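Long-range contact in Non-ribosomal peptide synthetase (PDB 3WV4), which belongs to the ANL superfamily of AMP-binding enzymes, the crystallised part being the N-terminal domain of a non-ribosomal peptide synthetase: residues 188-200 / 208-220. Sequence-based numbering, arbitrary orientation.
Sequences VEVSPEDLAVLIY and PKAVACPHQQIVF
Backbone hydrogen bonds join Val197 to Cys213 and Ile199 to Val211, pairing strands 195-200 and 210-214 as an antiparallel hairpin. The connection between these strands carries the Ser/Thr/Gly-rich, P-loop-like signature loop of ANL enzymes, and strand 195-200 lies beside strand 121-124, with Ala196 and Leu198 bonded through the backbone to Phe122. Where Ala196 and Val197 both face Cys213, the register slips by one residue in a classic beta bulge. Cys213 O takes both amides, Ala196 N at 2.8 Å and Val197 N at 3.2 Å. Just beyond the bulge, His215 N donates to Asp194 O (2.9 Å, N-H...O 164°), tying the first turn of helix 215-229, with Pro214 as N-cap, to the end of the Ser191-Asp194 type I turn. The carboxylate of Asp194 closes back on Ser191 N and also forms a salt bridge with Arg94.

CH-pi contacts hold the two aromatic rings. Ala210 CB sits 3.4 Å from the centroid of the Tyr200 ring, almost exactly over its centre, while the Tyr200 hydroxyl bonds to Asp140. The His215 imidazole is clamped between methyls, Ala196 CB over one face and Val190 CG1 over the opposite one, both offset toward the rim. With chi1 at 178°, Val190 turns CG1 away from its amide nitrogen and onto the ring.

Apolar contacts gather round the bulge: Ile218 CD1 meets Val197 CG2 at 3.7 Å and also Ala196 CB, and Leu195 CD2 lies against Ala212 CB and Pro214 CG.

At the imidazole edge a water bridges NE2 to Leu195 O, lying 2.9 Å from His215 NE2, and ND1 is bonded to Val47 N. With both ring nitrogens engaged and both faces covered, the His215 side chain is fixed in rotation; the ND1 bond from a backbone amide is consistent with a neutral imidazole.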
ATOM      1  N   VAL A 188     -15.543 -12.503  13.135  1.00 48.82           N
ATOM      2  CA  VAL A 188     -15.306 -12.143  14.502  1.00 46.26           C
ATOM      3  C   VAL A 188     -15.516 -10.653  14.498  1.00 45.69           C
ATOM      4  O   VAL A 188     -15.410 -10.047  13.445  1.00 44.31           O
ATOM      5  CB  VAL A 188     -13.859 -12.512  14.865  1.00 46.86           C
ATOM      6  CG1 VAL A 188     -13.031 -11.309  15.299  1.00 46.50           C
ATOM      7  CG2 VAL A 188     -13.799 -13.665  15.832  1.00 43.35           C
ATOM      8  N   GLU A 189     -15.791 -10.071  15.662  1.00 46.30           N
ATOM      9  CA  GLU A 189     -15.980  -8.643  15.823  1.00 50.54           C
ATOM     10  C   GLU A 189     -14.705  -7.866  15.505  1.00 46.03           C
ATOM     11  O   GLU A 189     -13.700  -8.050  16.155  1.00 44.52           O
ATOM     12  CB  GLU A 189     -16.431  -8.356  17.275  1.00 56.42           C
ATOM     13  CG  GLU A 189     -16.489  -6.873  17.716  1.00 62.54           C
ATOM     14  CD  GLU A 189     -17.832  -6.192  17.469  1.00 67.61           C
ATOM     15  OE1 GLU A 189     -18.600  -6.642  16.591  1.00 69.75           O
ATOM     16  OE2 GLU A 189     -18.105  -5.184  18.154  1.00 70.22           O
ATOM     17  N   VAL A 190     -14.767  -7.011  14.489  1.00 44.33           N
ATOM     18  CA  VAL A 190     -13.692  -6.050  14.209  1.00 43.77           C
ATOM     19  C   VAL A 190     -14.327  -4.706  13.934  1.00 43.78           C
ATOM     20  O   VAL A 190     -15.277  -4.621  13.155  1.00 42.92           O
ATOM     21  CB  VAL A 190     -12.898  -6.467  12.972  1.00 42.64           C
ATOM     22  CG1 VAL A 190     -11.809  -5.435  12.651  1.00 44.80           C
ATOM     23  CG2 VAL A 190     -12.325  -7.859  13.175  1.00 42.51           C
ATOM     24  N   SER A 191     -13.832  -3.665  14.575  1.00 43.45           N
ATOM     25  CA  SER A 191     -14.431  -2.332  14.395  1.00 44.99           C
ATOM     26  C   SER A 191     -13.724  -1.632  13.262  1.00 43.03           C
ATOM     27  O   SER A 191     -12.526  -1.829  13.082  1.00 41.54           O
ATOM     28  CB  SER A 191     -14.289  -1.495  15.667  1.00 44.89           C
ATOM     29  OG  SER A 191     -14.572  -0.143  15.385  1.00 49.11           O
ATOM     30  N   PRO A 192     -14.449  -0.801  12.497  1.00 43.58           N
ATOM     31  CA  PRO A 192     -13.799   0.024  11.491  1.00 40.82           C
ATOM     32  C   PRO A 192     -12.712   0.906  12.062  1.00 41.12           C
ATOM     33  O   PRO A 192     -11.832   1.357  11.305  1.00 35.76           O
ATOM     34  CB  PRO A 192     -14.933   0.879  10.979  1.00 41.55           C
ATOM     35  CG  PRO A 192     -16.108  -0.070  11.048  1.00 43.63           C
ATOM     36  CD  PRO A 192     -15.914  -0.810  12.329  1.00 42.47           C
ATOM     37  N   GLU A 193     -12.771   1.164  13.377  1.00 42.31           N
ATOM     38  CA  GLU A 193     -11.769   2.000  14.029  1.00 40.78           C
ATOM     39  C   GLU A 193     -10.590   1.213  14.500  1.00 38.44           C
ATOM     40  O   GLU A 193      -9.630   1.780  14.938  1.00 38.19           O
ATOM     41  CB  GLU A 193     -12.391   2.727  15.212  1.00 45.20           C
ATOM     42  CG  GLU A 193     -13.414   3.779  14.785  1.00 48.41           C
ATOM     43  CD  GLU A 193     -14.275   4.291  15.937  1.00 51.99           C
ATOM     44  OE1 GLU A 193     -13.749   4.992  16.812  1.00 54.83           O
ATOM     45  OE2 GLU A 193     -15.479   3.974  15.960  1.00 53.12           O
ATOM     46  N   ASP A 194     -10.659  -0.109  14.437  1.00 40.00           N
ATOM     47  CA  ASP A 194      -9.511  -0.938  14.834  1.00 39.64           C
ATOM     48  C   ASP A 194      -8.347  -0.744  13.893  1.00 38.71           C
ATOM     49  O   ASP A 194      -8.506  -0.611  12.674  1.00 38.83           O
ATOM     50  CB  ASP A 194      -9.865  -2.419  14.819  1.00 42.79           C
ATOM     51  CG  ASP A 194     -10.747  -2.831  15.995  1.00 45.26           C
ATOM     52  OD1 ASP A 194     -10.856  -2.094  16.982  1.00 46.29           O
ATOM     53  OD2 ASP A 194     -11.330  -3.924  15.920  1.00 46.35           O
ATOM     54  N   LEU A 195      -7.166  -0.731  14.478  1.00 40.41           N
ATOM     55  CA  LEU A 195      -5.925  -0.748  13.734  1.00 39.46           C
ATOM     56  C   LEU A 195      -5.804  -1.986  12.872  1.00 36.21           C
ATOM     57  O   LEU A 195      -6.067  -3.089  13.330  1.00 38.87           O
ATOM     58  CB  LEU A 195      -4.740  -0.691  14.686  1.00 39.56           C
ATOM     59  CG  LEU A 195      -4.633   0.585  15.519  1.00 40.50           C
ATOM     60  CD1 LEU A 195      -3.256   0.603  16.175  1.00 42.97           C
ATOM     61  CD2 LEU A 195      -4.816   1.800  14.620  1.00 42.08           C
ATOM     62  N   ALA A 196      -5.410  -1.782  11.621  1.00 34.18           N
ATOM     63  CA  ALA A 196      -5.176  -2.875  10.684  1.00 32.63           C
ATOM     64  C   ALA A 196      -3.703  -3.004  10.311  1.00 32.39           C
ATOM     65  O   ALA A 196      -3.178  -4.130  10.144  1.00 32.09           O
ATOM     66  CB  ALA A 196      -6.002  -2.637   9.428  1.00 33.57           C
ATOM     67  N   VAL A 197      -3.016  -1.870  10.148  1.00 30.72           N
ATOM     68  CA  VAL A 197      -1.612  -1.884   9.740  1.00 28.52           C
ATOM     69  C   VAL A 197      -0.796  -0.870  10.498  1.00 31.07           C
ATOM     70  O   VAL A 197      -1.309   0.218  10.833  1.00 30.22           O
ATOM     71  CB  VAL A 197      -1.503  -1.555   8.233  1.00 29.70           C
ATOM     72  CG1 VAL A 197      -0.115  -1.667   7.673  1.00 30.73           C
ATOM     73  CG2 VAL A 197      -2.432  -2.400   7.365  1.00 27.93           C
ATOM     74  N   LEU A 198       0.464  -1.231  10.819  1.00 29.75           N
ATOM     75  CA  LEU A 198       1.478  -0.265  11.237  1.00 33.73           C
ATOM     76  C   LEU A 198       2.487  -0.159  10.155  1.00 31.05           C
ATOM     77  O   LEU A 198       3.073  -1.155   9.738  1.00 31.64           O
ATOM     78  CB  LEU A 198       2.239  -0.680  12.524  1.00 35.62           C
ATOM     79  CG  LEU A 198       1.442  -0.911  13.814  1.00 38.08           C
ATOM     80  CD1 LEU A 198       2.397  -1.053  14.994  1.00 41.84           C
ATOM     81  CD2 LEU A 198       0.429   0.212  14.093  1.00 38.69           C
ATOM     82  N   ILE A 199       2.710   1.044   9.689  1.00 29.93           N
ATOM     83  CA  ILE A 199       3.677   1.233   8.625  1.00 29.62           C
ATOM     84  C   ILE A 199       4.851   1.977   9.178  1.00 29.76           C
ATOM     85  O   ILE A 199       4.733   3.176   9.463  1.00 28.87           O
ATOM     86  CB  ILE A 199       3.117   2.081   7.501  1.00 31.11           C
ATOM     87  CG1 ILE A 199       1.942   1.400   6.816  1.00 35.52           C
ATOM     88  CG2 ILE A 199       4.209   2.398   6.483  1.00 31.91           C
ATOM     89  CD1 ILE A 199       2.362   0.204   5.967  1.00 38.97           C
ATOM     90  N   TYR A 200       5.997   1.305   9.304  1.00 30.28           N
ATOM     91  CA  TYR A 200       7.178   1.966   9.850  1.00 31.24           C
ATOM     92  C   TYR A 200       7.784   2.856   8.793  1.00 31.88           C
ATOM     93  O   TYR A 200       8.147   2.379   7.746  1.00 34.38           O
ATOM     94  CB  TYR A 200       8.159   0.920  10.423  1.00 32.05           C
ATOM     95  CG  TYR A 200       7.780   0.596  11.835  1.00 33.62           C
ATOM     96  CD1 TYR A 200       8.238   1.374  12.884  1.00 36.72           C
ATOM     97  CD2 TYR A 200       6.893  -0.437  12.137  1.00 33.66           C
ATOM     98  CE1 TYR A 200       7.863   1.096  14.200  1.00 37.71           C
ATOM     99  CE2 TYR A 200       6.509  -0.702  13.433  1.00 36.18           C
ATOM    100  CZ  TYR A 200       7.016   0.058  14.472  1.00 37.34           C
ATOM    101  OH  TYR A 200       6.624  -0.166  15.766  1.00 43.26           O
ATOM    102  N   PRO A 208      12.301   4.589  16.225  1.00 44.02           N
ATOM    103  CA  PRO A 208      11.259   3.878  15.532  1.00 43.55           C
ATOM    104  C   PRO A 208       9.941   4.678  15.502  1.00 45.11           C
ATOM    105  O   PRO A 208       9.574   5.337  16.470  1.00 42.91           O
ATOM    106  CB  PRO A 208      11.103   2.598  16.319  1.00 44.68           C
ATOM    107  CG  PRO A 208      11.713   2.841  17.666  1.00 46.56           C
ATOM    108  CD  PRO A 208      12.694   3.948  17.500  1.00 46.85           C
ATOM    109  N   LYS A 209       9.247   4.625  14.376  1.00 42.91           N
ATOM    110  CA  LYS A 209       8.100   5.503  14.139  1.00 41.86           C
ATOM    111  C   LYS A 209       7.241   4.901  13.052  1.00 38.16           C
ATOM    112  O   LYS A 209       7.693   4.758  11.949  1.00 37.67           O
ATOM    113  CB  LYS A 209       8.600   6.880  13.718  1.00 43.94           C
ATOM    114  CG  LYS A 209       7.479   7.890  13.688  1.00 47.14           C
ATOM    115  CD  LYS A 209       7.919   9.325  13.392  1.00 46.56           C
ATOM    116  CE  LYS A 209       8.177   9.539  11.919  1.00 48.61           C
ATOM    117  NZ  LYS A 209       8.425  10.993  11.671  1.00 52.52           N
ATOM    118  N   ALA A 210       6.019   4.524  13.401  1.00 36.19           N
ATOM    119  CA  ALA A 210       5.110   3.894  12.506  1.00 36.17           C
ATOM    120  C   ALA A 210       3.831   4.682  12.466  1.00 36.13           C
ATOM    121  O   ALA A 210       3.340   5.127  13.506  1.00 37.42           O
ATOM    122  CB  ALA A 210       4.803   2.481  12.975  1.00 35.29           C
ATOM    123  N   VAL A 211       3.269   4.826  11.282  1.00 33.21           N
ATOM    124  CA  VAL A 211       1.904   5.325  11.183  1.00 34.07           C
ATOM    125  C   VAL A 211       0.904   4.217  11.504  1.00 32.09           C
ATOM    126  O   VAL A 211       1.032   3.117  11.009  1.00 31.86           O
ATOM    127  CB  VAL A 211       1.647   5.867   9.794  1.00 34.72           C
ATOM    128  CG1 VAL A 211       0.236   6.440   9.685  1.00 32.64           C
ATOM    129  CG2 VAL A 211       2.703   6.926   9.477  1.00 34.99           C
ATOM    130  N   ALA A 212      -0.057   4.530  12.357  1.00 31.97           N
ATOM    131  CA  ALA A 212      -1.068   3.607  12.784  1.00 32.83           C
ATOM    132  C   ALA A 212      -2.263   3.785  11.939  1.00 33.79           C
ATOM    133  O   ALA A 212      -2.901   4.847  11.957  1.00 32.95           O
ATOM    134  CB  ALA A 212      -1.450   3.833  14.242  1.00 35.11           C
ATOM    135  N   CYS A 213      -2.632   2.711  11.243  1.00 32.66           N
ATOM    136  CA  CYS A 213      -3.641   2.819  10.225  1.00 30.24           C
ATOM    137  C   CYS A 213      -4.826   1.988  10.556  1.00 29.87           C
ATOM    138  O   CYS A 213      -4.747   0.738  10.502  1.00 29.43           O
ATOM    139  CB  CYS A 213      -3.072   2.374   8.868  1.00 29.25           C
ATOM    140  SG  CYS A 213      -1.634   3.297   8.301  1.00 30.91           S
ATOM    141  N   PRO A 214      -5.955   2.638  10.841  1.00 29.04           N
ATOM    142  CA  PRO A 214      -7.159   1.890  11.074  1.00 29.22           C
ATOM    143  C   PRO A 214      -7.792   1.385   9.810  1.00 28.89           C
ATOM    144  O   PRO A 214      -7.595   1.940   8.758  1.00 28.92           O
ATOM    145  CB  PRO A 214      -8.096   2.916  11.749  1.00 30.56           C
ATOM    146  CG  PRO A 214      -7.182   3.999  12.231  1.00 30.47           C
ATOM    147  CD  PRO A 214      -6.150   4.055  11.144  1.00 30.49           C
ATOM    148  N   HIS A 215      -8.636   0.385   9.940  1.00 30.86           N
ATOM    149  CA  HIS A 215      -9.430  -0.142   8.802  1.00 31.46           C
ATOM    150  C   HIS A 215     -10.121   0.883   7.947  1.00 30.09           C
ATOM    151  O   HIS A 215      -9.999   0.864   6.711  1.00 29.35           O
ATOM    152  CB  HIS A 215     -10.524  -1.092   9.328  1.00 31.11           C
ATOM    153  CG  HIS A 215     -10.003  -2.446   9.688  1.00 34.69           C
ATOM    154  ND1 HIS A 215     -10.168  -3.545   8.868  1.00 33.17           N
ATOM    155  CD2 HIS A 215      -9.293  -2.881  10.761  1.00 35.04           C
ATOM    156  CE1 HIS A 215      -9.596  -4.598   9.430  1.00 34.49           C
ATOM    157  NE2 HIS A 215      -9.050  -4.221  10.572  1.00 32.71           N
ATOM    158  N   GLN A 216     -10.870   1.785   8.552  1.00 31.92           N
ATOM    159  CA  GLN A 216     -11.715   2.644   7.708  1.00 32.44           C
ATOM    160  C   GLN A 216     -10.928   3.585   6.842  1.00 30.67           C
ATOM    161  O   GLN A 216     -11.334   3.878   5.734  1.00 32.72           O
ATOM    162  CB  GLN A 216     -12.616   3.617   8.472  1.00 36.93           C
ATOM    163  CG  GLN A 216     -12.722   3.529   9.939  1.00 39.52           C
ATOM    164  CD  GLN A 216     -13.680   4.580  10.502  1.00 39.19           C
ATOM    165  OE1 GLN A 216     -13.393   5.194  11.525  1.00 38.60           O
ATOM    166  NE2 GLN A 216     -14.788   4.787   9.833  1.00 34.14           N
ATOM    167  N   GLN A 217      -9.885   4.193   7.411  1.00 31.53           N
ATOM    168  CA  GLN A 217      -9.059   5.128   6.663  1.00 31.23           C
ATOM    169  C   GLN A 217      -8.472   4.400   5.433  1.00 28.72           C
ATOM    170  O   GLN A 217      -8.391   4.961   4.340  1.00 28.42           O
ATOM    171  CB  GLN A 217      -7.911   5.657   7.515  1.00 33.66           C
ATOM    172  CG  GLN A 217      -8.243   6.823   8.411  1.00 37.99           C
ATOM    173  CD  GLN A 217      -8.718   6.396   9.784  1.00 41.41           C
ATOM    174  OE1 GLN A 217      -9.440   5.422   9.929  1.00 42.86           O
ATOM    175  NE2 GLN A 217      -8.290   7.108  10.793  1.00 48.25           N
ATOM    176  N   ILE A 218      -8.062   3.157   5.636  1.00 27.68           N
ATOM    177  CA  ILE A 218      -7.379   2.391   4.606  1.00 26.14           C
ATOM    178  C   ILE A 218      -8.342   2.153   3.472  1.00 25.92           C
ATOM    179  O   ILE A 218      -8.051   2.454   2.340  1.00 26.49           O
ATOM    180  CB  ILE A 218      -6.810   1.039   5.137  1.00 26.09           C
ATOM    181  CG1 ILE A 218      -5.596   1.268   6.082  1.00 27.40           C
ATOM    182  CG2 ILE A 218      -6.287   0.171   3.996  1.00 25.86           C
ATOM    183  CD1 ILE A 218      -5.150  -0.021   6.792  1.00 27.30           C
ATOM    184  N   VAL A 219      -9.536   1.671   3.793  1.00 27.05           N
ATOM    185  CA  VAL A 219     -10.522   1.384   2.795  1.00 24.71           C
ATOM    186  C   VAL A 219     -10.904   2.659   2.129  1.00 26.25           C
ATOM    187  O   VAL A 219     -11.019   2.716   0.891  1.00 26.99           O
ATOM    188  CB  VAL A 219     -11.737   0.704   3.425  1.00 26.08           C
ATOM    189  CG1 VAL A 219     -12.883   0.528   2.442  1.00 24.81           C
ATOM    190  CG2 VAL A 219     -11.331  -0.679   3.947  1.00 25.99           C
ATOM    191  N   PHE A 220     -11.089   3.725   2.912  1.00 26.88           N
ATOM    192  CA  PHE A 220     -11.461   5.002   2.311  1.00 25.37           C
ATOM    193  C   PHE A 220     -10.407   5.469   1.337  1.00 23.31           C
ATOM    194  O   PHE A 220     -10.688   5.787   0.187  1.00 23.28           O
ATOM    195  CB  PHE A 220     -11.666   6.107   3.367  1.00 26.42           C
ATOM    196  CG  PHE A 220     -11.804   7.425   2.747  1.00 25.70           C
ATOM    197  CD1 PHE A 220     -12.999   7.776   2.192  1.00 27.69           C
ATOM    198  CD2 PHE A 220     -10.703   8.235   2.541  1.00 27.27           C
ATOM    199  CE1 PHE A 220     -13.156   8.952   1.514  1.00 27.34           C
ATOM    200  CE2 PHE A 220     -10.850   9.449   1.862  1.00 27.17           C
ATOM    201  CZ  PHE A 220     -12.078   9.784   1.337  1.00 27.99           C
TER
HETATM  202  O   HOH W   1      -7.012  -5.475  12.231  1.00 33.30           O